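Local coordinates for endo-arabinase (Bacteroides thetaiotaomicron, PDB 5C0P), which probably hydrolyses glycosidic bonds in L-arabinan, as a metal-binding member of glycosyl hydrolase family 43, at residues Glu15-Arg27 with Tyr53-Gly65. Sequence-based numbering, arbitrary orientation.
Sequences ESFTIPVSSLRLR and YKSKDLSTWKDEG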
ATOM      1  N   GLU A  15       8.762   5.113 -28.569  1.00 31.52           N
ATOM      2  CA  GLU A  15       8.800   4.278 -27.370  1.00 30.82           C
ATOM      3  C   GLU A  15       8.150   2.927 -27.603  1.00 27.75           C
ATOM      4  O   GLU A  15       7.009   2.855 -28.054  1.00 27.06           O
ATOM      5  CB  GLU A  15       8.083   4.975 -26.212  1.00 30.05           C
ATOM      6  CG  GLU A  15       8.880   6.068 -25.542  1.00 28.56           C
ATOM      7  CD  GLU A  15       8.438   6.285 -24.119  1.00 25.32           C
ATOM      8  OE1 GLU A  15       7.218   6.242 -23.873  1.00 20.72           O
ATOM      9  OE2 GLU A  15       9.303   6.476 -23.243  1.00 36.16           O
ATOM     10  N   SER A  16       8.858   1.849 -27.275  1.00 23.22           N
ATOM     11  CA  SER A  16       8.263   0.527 -27.413  1.00 19.60           C
ATOM     12  C   SER A  16       7.982  -0.098 -26.047  1.00 18.90           C
ATOM     13  O   SER A  16       8.758   0.050 -25.101  1.00 23.57           O
ATOM     14  CB  SER A  16       9.123  -0.391 -28.283  1.00 30.75           C
ATOM     15  OG  SER A  16      10.221  -0.900 -27.559  1.00 41.11           O
ATOM     16  N   PHE A  17       6.845  -0.779 -25.952  1.00 15.59           N
ATOM     17  CA  PHE A  17       6.409  -1.382 -24.707  1.00 15.11           C
ATOM     18  C   PHE A  17       6.296  -2.871 -24.967  1.00 17.93           C
ATOM     19  O   PHE A  17       5.306  -3.337 -25.530  1.00 25.32           O
ATOM     20  CB  PHE A  17       5.055  -0.804 -24.295  1.00 16.27           C
ATOM     21  CG  PHE A  17       5.087   0.675 -23.997  1.00 14.52           C
ATOM     22  CD1 PHE A  17       5.030   1.128 -22.693  1.00 14.85           C
ATOM     23  CD2 PHE A  17       5.175   1.610 -25.023  1.00 16.93           C
ATOM     24  CE1 PHE A  17       5.053   2.486 -22.410  1.00 13.85           C
ATOM     25  CE2 PHE A  17       5.209   2.964 -24.745  1.00 16.16           C
ATOM     26  CZ  PHE A  17       5.148   3.403 -23.441  1.00 12.87           C
ATOM     27  N   THR A  18       7.319  -3.614 -24.567  1.00 15.50           N
ATOM     28  CA  THR A  18       7.464  -5.005 -25.000  1.00 16.03           C
ATOM     29  C   THR A  18       7.284  -6.044 -23.897  1.00 18.10           C
ATOM     30  O   THR A  18       7.353  -7.246 -24.161  1.00 20.02           O
ATOM     31  CB  THR A  18       8.834  -5.241 -25.666  1.00 17.85           C
ATOM     32  OG1 THR A  18       9.875  -5.013 -24.709  1.00 22.47           O
ATOM     33  CG2 THR A  18       9.023  -4.302 -26.849  1.00 20.64           C
ATOM     34  N   ILE A  19       7.061  -5.584 -22.672  1.00 14.72           N
ATOM     35  CA  ILE A  19       6.932  -6.481 -21.527  1.00 16.54           C
ATOM     36  C   ILE A  19       5.461  -6.762 -21.249  1.00 13.15           C
ATOM     37  O   ILE A  19       4.732  -5.872 -20.804  1.00 16.76           O
ATOM     38  CB  ILE A  19       7.571  -5.872 -20.273  1.00 17.20           C
ATOM     39  CG1 ILE A  19       9.050  -5.570 -20.524  1.00 14.13           C
ATOM     40  CG2 ILE A  19       7.428  -6.816 -19.087  1.00 17.88           C
ATOM     41  CD1 ILE A  19       9.663  -4.638 -19.494  1.00 15.50           C
ATOM     42  N   PRO A  20       5.017  -8.002 -21.504  1.00 14.07           N
ATOM     43  CA  PRO A  20       3.597  -8.291 -21.270  1.00 13.10           C
ATOM     44  C   PRO A  20       3.278  -8.293 -19.781  1.00 12.56           C
ATOM     45  O   PRO A  20       4.096  -8.765 -18.981  1.00 14.92           O
ATOM     46  CB  PRO A  20       3.427  -9.711 -21.838  1.00 17.24           C
ATOM     47  CG  PRO A  20       4.656  -9.969 -22.669  1.00 22.33           C
ATOM     48  CD  PRO A  20       5.742  -9.161 -22.054  1.00 15.41           C
ATOM     49  N   VAL A  21       2.106  -7.783 -19.405  1.00 15.89           N
ATOM     50  CA  VAL A  21       1.716  -7.750 -17.995  1.00 14.40           C
ATOM     51  C   VAL A  21       1.747  -9.159 -17.370  1.00 13.13           C
ATOM     52  O   VAL A  21       2.091  -9.312 -16.197  1.00 14.11           O
ATOM     53  CB  VAL A  21       0.341  -7.042 -17.804  1.00 13.76           C
ATOM     54  CG1 VAL A  21      -0.784  -7.811 -18.508  1.00 14.21           C
ATOM     55  CG2 VAL A  21       0.035  -6.811 -16.322  1.00 13.04           C
ATOM     56  N   SER A  22       1.452 -10.180 -18.169  1.00 14.55           N
ATOM     57  CA  SER A  22       1.434 -11.557 -17.674  1.00 14.97           C
ATOM     58  C   SER A  22       2.831 -12.051 -17.270  1.00 16.07           C
ATOM     59  O   SER A  22       2.959 -13.026 -16.523  1.00 18.25           O
ATOM     60  CB  SER A  22       0.819 -12.492 -18.715  1.00 19.88           C
ATOM     61  OG  SER A  22       1.562 -12.468 -19.919  1.00 28.29           O
ATOM     62  N   SER A  23       3.872 -11.371 -17.747  1.00 15.83           N
ATOM     63  CA  SER A  23       5.245 -11.802 -17.482  1.00 15.04           C
ATOM     64  C   SER A  23       5.840 -11.136 -16.241  1.00 14.67           C
ATOM     65  O   SER A  23       6.926 -11.510 -15.787  1.00 14.70           O
ATOM     66  CB  SER A  23       6.136 -11.516 -18.693  1.00 17.52           C
ATOM     67  OG  SER A  23       6.527 -10.153 -18.695  1.00 23.18           O
ATOM     68  N   LEU A  24       5.138 -10.146 -15.697  1.00 13.23           N
ATOM     69  CA  LEU A  24       5.642  -9.428 -14.534  1.00 10.11           C
ATOM     70  C   LEU A  24       5.653 -10.339 -13.313  1.00 12.72           C
ATOM     71  O   LEU A  24       4.705 -11.084 -13.076  1.00 15.72           O
ATOM     72  CB  LEU A  24       4.792  -8.188 -14.248  1.00 12.09           C
ATOM     73  CG  LEU A  24       4.807  -7.122 -15.345  1.00 13.16           C
ATOM     74  CD1 LEU A  24       3.905  -5.955 -14.970  1.00 16.14           C
ATOM     75  CD2 LEU A  24       6.227  -6.644 -15.595  1.00 14.53           C
ATOM     76  N   ARG A  25       6.750 -10.300 -12.564  1.00 11.37           N
ATOM     77  CA  ARG A  25       6.899 -11.052 -11.325  1.00 11.11           C
ATOM     78  C   ARG A  25       7.303 -10.080 -10.226  1.00 15.36           C
ATOM     79  O   ARG A  25       8.442  -9.618 -10.172  1.00 16.21           O
ATOM     80  CB  ARG A  25       7.949 -12.155 -11.494  1.00 14.96           C
ATOM     81  CG  ARG A  25       7.544 -13.232 -12.477  1.00 15.13           C
ATOM     82  CD  ARG A  25       6.336 -14.011 -11.973  1.00 17.58           C
ATOM     83  NE  ARG A  25       5.930 -15.056 -12.913  1.00 18.98           N
ATOM     84  CZ  ARG A  25       5.105 -14.865 -13.940  1.00 17.74           C
ATOM     85  NH1 ARG A  25       4.797 -15.882 -14.734  1.00 24.07           N
ATOM     86  NH2 ARG A  25       4.584 -13.664 -14.182  1.00 17.59           N
ATOM     87  N   LEU A  26       6.349  -9.749  -9.359  1.00 11.34           N
ATOM     88  CA  LEU A  26       6.564  -8.763  -8.314  1.00 13.58           C
ATOM     89  C   LEU A  26       5.426  -8.864  -7.309  1.00 13.26           C
ATOM     90  O   LEU A  26       4.390  -9.476  -7.588  1.00 12.98           O
ATOM     91  CB  LEU A  26       6.658  -7.348  -8.907  1.00 14.27           C
ATOM     92  CG  LEU A  26       5.596  -6.944  -9.946  1.00 13.95           C
ATOM     93  CD1 LEU A  26       4.344  -6.393  -9.277  1.00 14.74           C
ATOM     94  CD2 LEU A  26       6.157  -5.929 -10.949  1.00 14.79           C
ATOM     95  N   ARG A  27       5.651  -8.293  -6.136  1.00 13.15           N
ATOM     96  CA  ARG A  27       4.667  -8.265  -5.065  1.00 12.43           C
ATOM     97  C   ARG A  27       4.129  -6.856  -4.903  1.00 11.57           C
ATOM     98  O   ARG A  27       4.753  -5.886  -5.339  1.00 11.67           O
ATOM     99  CB  ARG A  27       5.320  -8.683  -3.747  1.00 10.49           C
ATOM    100  CG  ARG A  27       5.821 -10.114  -3.715  1.00 11.82           C
ATOM    101  CD  ARG A  27       6.472 -10.439  -2.365  1.00 14.27           C
ATOM    102  NE  ARG A  27       5.518 -10.333  -1.261  1.00 13.92           N
ATOM    103  CZ  ARG A  27       4.689 -11.308  -0.910  1.00 14.59           C
ATOM    104  NH1 ARG A  27       4.701 -12.465  -1.567  1.00 13.44           N
ATOM    105  NH2 ARG A  27       3.851 -11.129   0.103  1.00 15.09           N
ATOM    106  N   TYR A  53       8.364   0.580 -14.027  1.00 10.96           N
ATOM    107  CA  TYR A  53       7.899   0.268 -15.371  1.00  9.37           C
ATOM    108  C   TYR A  53       6.757   1.212 -15.711  1.00 11.97           C
ATOM    109  O   TYR A  53       6.070   1.702 -14.820  1.00 11.50           O
ATOM    110  CB  TYR A  53       7.401  -1.175 -15.451  1.00 10.11           C
ATOM    111  CG  TYR A  53       8.475  -2.257 -15.466  1.00 12.63           C
ATOM    112  CD1 TYR A  53       9.835  -1.960 -15.344  1.00 12.61           C
ATOM    113  CD2 TYR A  53       8.120  -3.584 -15.637  1.00 14.59           C
ATOM    114  CE1 TYR A  53      10.804  -2.979 -15.380  1.00 13.44           C
ATOM    115  CE2 TYR A  53       9.073  -4.593 -15.673  1.00 15.90           C
ATOM    116  CZ  TYR A  53      10.408  -4.289 -15.549  1.00 17.45           C
ATOM    117  OH  TYR A  53      11.329  -5.321 -15.589  1.00 18.81           O
ATOM    118  N   LYS A  54       6.548   1.447 -17.001  1.00 11.10           N
ATOM    119  CA  LYS A  54       5.566   2.418 -17.467  1.00 11.83           C
ATOM    120  C   LYS A  54       4.700   1.767 -18.538  1.00 13.28           C
ATOM    121  O   LYS A  54       5.168   0.887 -19.256  1.00 12.25           O
ATOM    122  CB  LYS A  54       6.300   3.617 -18.065  1.00 15.59           C
ATOM    123  CG  LYS A  54       5.430   4.783 -18.507  1.00 18.90           C
ATOM    124  CD  LYS A  54       6.295   5.911 -19.086  1.00 13.50           C
ATOM    125  CE  LYS A  54       6.823   5.587 -20.477  1.00 16.49           C
ATOM    126  NZ  LYS A  54       7.685   6.681 -21.025  1.00 19.85           N
ATOM    127  N   SER A  55       3.441   2.194 -18.640  1.00  9.70           N
ATOM    128  CA  SER A  55       2.506   1.591 -19.595  1.00 10.65           C
ATOM    129  C   SER A  55       1.476   2.599 -20.086  1.00 10.30           C
ATOM    130  O   SER A  55       1.060   3.477 -19.330  1.00 11.80           O
ATOM    131  CB  SER A  55       1.772   0.419 -18.950  1.00 10.44           C
ATOM    132  OG  SER A  55       0.913  -0.220 -19.886  1.00 11.81           O
ATOM    133  N   LYS A  56       1.068   2.476 -21.350  1.00 10.08           N
ATOM    134  CA  LYS A  56      -0.020   3.289 -21.875  1.00  9.00           C
ATOM    135  C   LYS A  56      -1.382   2.724 -21.495  1.00 11.45           C
ATOM    136  O   LYS A  56      -2.362   3.461 -21.491  1.00 11.61           O
ATOM    137  CB  LYS A  56       0.038   3.382 -23.404  1.00  9.65           C
ATOM    138  CG  LYS A  56       1.242   4.105 -23.981  1.00 11.90           C
ATOM    139  CD  LYS A  56       1.220   3.971 -25.503  1.00 16.14           C
ATOM    140  CE  LYS A  56       2.310   4.770 -26.197  1.00 20.12           C
ATOM    141  NZ  LYS A  56       2.160   4.641 -27.681  1.00 20.33           N
ATOM    142  N   ASP A  57      -1.450   1.421 -21.205  1.00 11.51           N
ATOM    143  CA  ASP A  57      -2.752   0.751 -21.167  1.00  9.72           C
ATOM    144  C   ASP A  57      -2.910  -0.368 -20.145  1.00 10.33           C
ATOM    145  O   ASP A  57      -3.970  -1.009 -20.107  1.00 13.31           O
ATOM    146  CB  ASP A  57      -3.113   0.211 -22.556  1.00 11.87           C
ATOM    147  CG  ASP A  57      -2.119  -0.841 -23.072  1.00 11.61           C
ATOM    148  OD1 ASP A  57      -1.165  -1.200 -22.347  1.00 12.13           O
ATOM    149  OD2 ASP A  57      -2.309  -1.320 -24.212  1.00 13.20           O
ATOM    150  N   LEU A  58      -1.860  -0.593 -19.351  1.00 10.92           N
ATOM    151  CA  LEU A  58      -1.778  -1.654 -18.329  1.00 11.10           C
ATOM    152  C   LEU A  58      -1.472  -3.043 -18.891  1.00 10.52           C
ATOM    153  O   LEU A  58      -1.212  -3.981 -18.130  1.00 12.65           O
ATOM    154  CB  LEU A  58      -3.029  -1.699 -17.431  1.00 10.45           C
ATOM    155  CG  LEU A  58      -3.382  -0.386 -16.723  1.00  9.61           C
ATOM    156  CD1 LEU A  58      -4.797  -0.486 -16.155  1.00 12.21           C
ATOM    157  CD2 LEU A  58      -2.379  -0.114 -15.626  1.00 12.93           C
ATOM    158  N   SER A  59      -1.473  -3.167 -20.217  1.00 11.58           N
ATOM    159  CA  SER A  59      -1.287  -4.463 -20.866  1.00 12.91           C
ATOM    160  C   SER A  59       0.167  -4.743 -21.238  1.00 15.53           C
ATOM    161  O   SER A  59       0.676  -5.840 -20.990  1.00 15.78           O
ATOM    162  CB  SER A  59      -2.177  -4.578 -22.106  1.00 15.02           C
ATOM    163  OG  SER A  59      -2.005  -5.840 -22.727  1.00 18.87           O
ATOM    164  N   THR A  60       0.838  -3.760 -21.833  1.00 13.66           N
ATOM    165  CA  THR A  60       2.253  -3.914 -22.153  1.00 12.05           C
ATOM    166  C   THR A  60       3.063  -2.815 -21.477  1.00 12.39           C
ATOM    167  O   THR A  60       2.611  -1.668 -21.372  1.00 12.02           O
ATOM    168  CB  THR A  60       2.520  -3.921 -23.671  1.00 17.36           C
ATOM    169  OG1 THR A  60       2.032  -2.702 -24.242  1.00 17.19           O
ATOM    170  CG2 THR A  60       1.819  -5.103 -24.339  1.00 16.83           C
ATOM    171  N   TRP A  61       4.265  -3.177 -21.029  1.00 10.30           N
ATOM    172  CA  TRP A  61       5.058  -2.322 -20.156  1.00 11.19           C
ATOM    173  C   TRP A  61       6.445  -2.040 -20.715  1.00 13.00           C
ATOM    174  O   TRP A  61       6.965  -2.802 -21.544  1.00 13.23           O
ATOM    175  CB  TRP A  61       5.162  -2.962 -18.764  1.00 13.34           C
ATOM    176  CG  TRP A  61       3.823  -3.055 -18.095  1.00 12.16           C
ATOM    177  CD1 TRP A  61       2.854  -3.999 -18.306  1.00 10.59           C
ATOM    178  CD2 TRP A  61       3.289  -2.133 -17.139  1.00 10.30           C
ATOM    179  NE1 TRP A  61       1.753  -3.720 -17.523  1.00 11.23           N
ATOM    180  CE2 TRP A  61       1.994  -2.580 -16.802  1.00 11.73           C
ATOM    181  CE3 TRP A  61       3.780  -0.965 -16.544  1.00  9.23           C
ATOM    182  CZ2 TRP A  61       1.183  -1.904 -15.878  1.00 10.98           C
ATOM    183  CZ3 TRP A  61       2.977  -0.291 -15.632  1.00 11.04           C
ATOM    184  CH2 TRP A  61       1.694  -0.763 -15.306  1.00  9.80           C
ATOM    185  N   LYS A  62       7.034  -0.940 -20.252  1.00 13.37           N
ATOM    186  CA  LYS A  62       8.380  -0.539 -20.643  1.00 14.09           C
ATOM    187  C   LYS A  62       9.216  -0.266 -19.397  1.00 13.61           C
ATOM    188  O   LYS A  62       8.742   0.361 -18.446  1.00 13.53           O
ATOM    189  CB  LYS A  62       8.310   0.731 -21.502  1.00 15.63           C
ATOM    190  CG  LYS A  62       9.654   1.298 -21.918  1.00 21.72           C
ATOM    191  CD  LYS A  62       9.468   2.650 -22.597  1.00 25.01           C
ATOM    192  CE  LYS A  62      10.796   3.238 -23.028  1.00 30.75           C
ATOM    193  NZ  LYS A  62      11.776   3.235 -21.915  1.00 36.91           N
ATOM    194  N   ASP A  63      10.452  -0.743 -19.399  1.00 12.38           N
ATOM    195  CA  ASP A  63      11.378  -0.497 -18.304  1.00 13.17           C
ATOM    196  C   ASP A  63      11.873   0.943 -18.360  1.00 15.79           C
ATOM    197  O   ASP A  63      12.442   1.376 -19.368  1.00 17.33           O
ATOM    198  CB  ASP A  63      12.557  -1.470 -18.421  1.00 14.69           C
ATOM    199  CG  ASP A  63      13.603  -1.279 -17.333  1.00 18.19           C
ATOM    200  OD1 ASP A  63      13.294  -0.715 -16.263  1.00 16.80           O
ATOM    201  OD2 ASP A  63      14.755  -1.716 -17.555  1.00 22.56           O
ATOM    202  N   GLU A  64      11.639   1.683 -17.278  1.00 13.11           N
ATOM    203  CA  GLU A  64      12.114   3.059 -17.163  1.00 14.30           C
ATOM    204  C   GLU A  64      13.226   3.203 -16.124  1.00 17.25           C
ATOM    205  O   GLU A  64      13.565   4.310 -15.716  1.00 18.92           O
ATOM    206  CB  GLU A  64      10.955   4.006 -16.841  1.00 14.05           C
ATOM    207  CG  GLU A  64      10.024   4.267 -18.018  1.00 16.80           C
ATOM    208  CD  GLU A  64      10.660   5.108 -19.111  1.00 25.58           C
ATOM    209  OE1 GLU A  64      11.740   5.695 -18.885  1.00 25.99           O
ATOM    210  OE2 GLU A  64      10.075   5.184 -20.208  1.00 31.98           O
ATOM    211  N   GLY A  65      13.817   2.085 -15.718  1.00 15.89           N
ATOM    212  CA  GLY A  65      14.993   2.143 -14.874  1.00 15.61           C
ATOM    213  C   GLY A  65      14.675   2.243 -13.396  1.00 13.37           C
ATOM    214  O   GLY A  65      13.621   1.800 -12.940  1.00 13.31           O
TER
HETATM  215  O   HOH W   1       2.793  -2.152 -26.950  1.00 29.93           O
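Lys54 NZ is gripped by two carboxylates: Glu15 OE2 at 2.8 Å, through its syn lone pair, with a weaker bond to Glu15 OE1, and Glu64 OE2 at 2.9 Å, met from above the carboxylate plane. The ammonium bridges the two oxygens, Glu15 OE2 and Glu64 OE2, which are only 3.4 Å apart, and probably offsets their repulsion; Lys62 joins the network through a weak bond to Glu64. A bend at chi3 (75°) turns the otherwise extended Lys54 chain toward Glu15. Next to this network the Phe17 ring is clasped between aliphatic chains, Lys62 CD over one face and Lys56 CG over the other, while Lys54 O lies at its edge, 3.4 Å from Phe17 CD1. A water bridges Phe17 O and Thr60 OG1. Strand 19-20 adds a short outermost strand beside strand 60-68, on a blade of the five-bladed beta-propeller known for this family. Ile19 N donates to Trp61 O (3.0 Å) and Trp61 N to Ile19 O (2.7 Å); Thr18 and Ile19 both face Trp61, a classic beta bulge. Beyond them Val21 N donates to Ser59 O. On the Ile19 side of the sheet, Leu24 CD1 stands over the five-membered ring of Trp61, 12° off its normal, with Ser55 CB against the opposite face. Leu24 CD2 meets the Tyr53 edge at CE2 (3.5 Å), and Ile19 CD1 lies over a face of that ring.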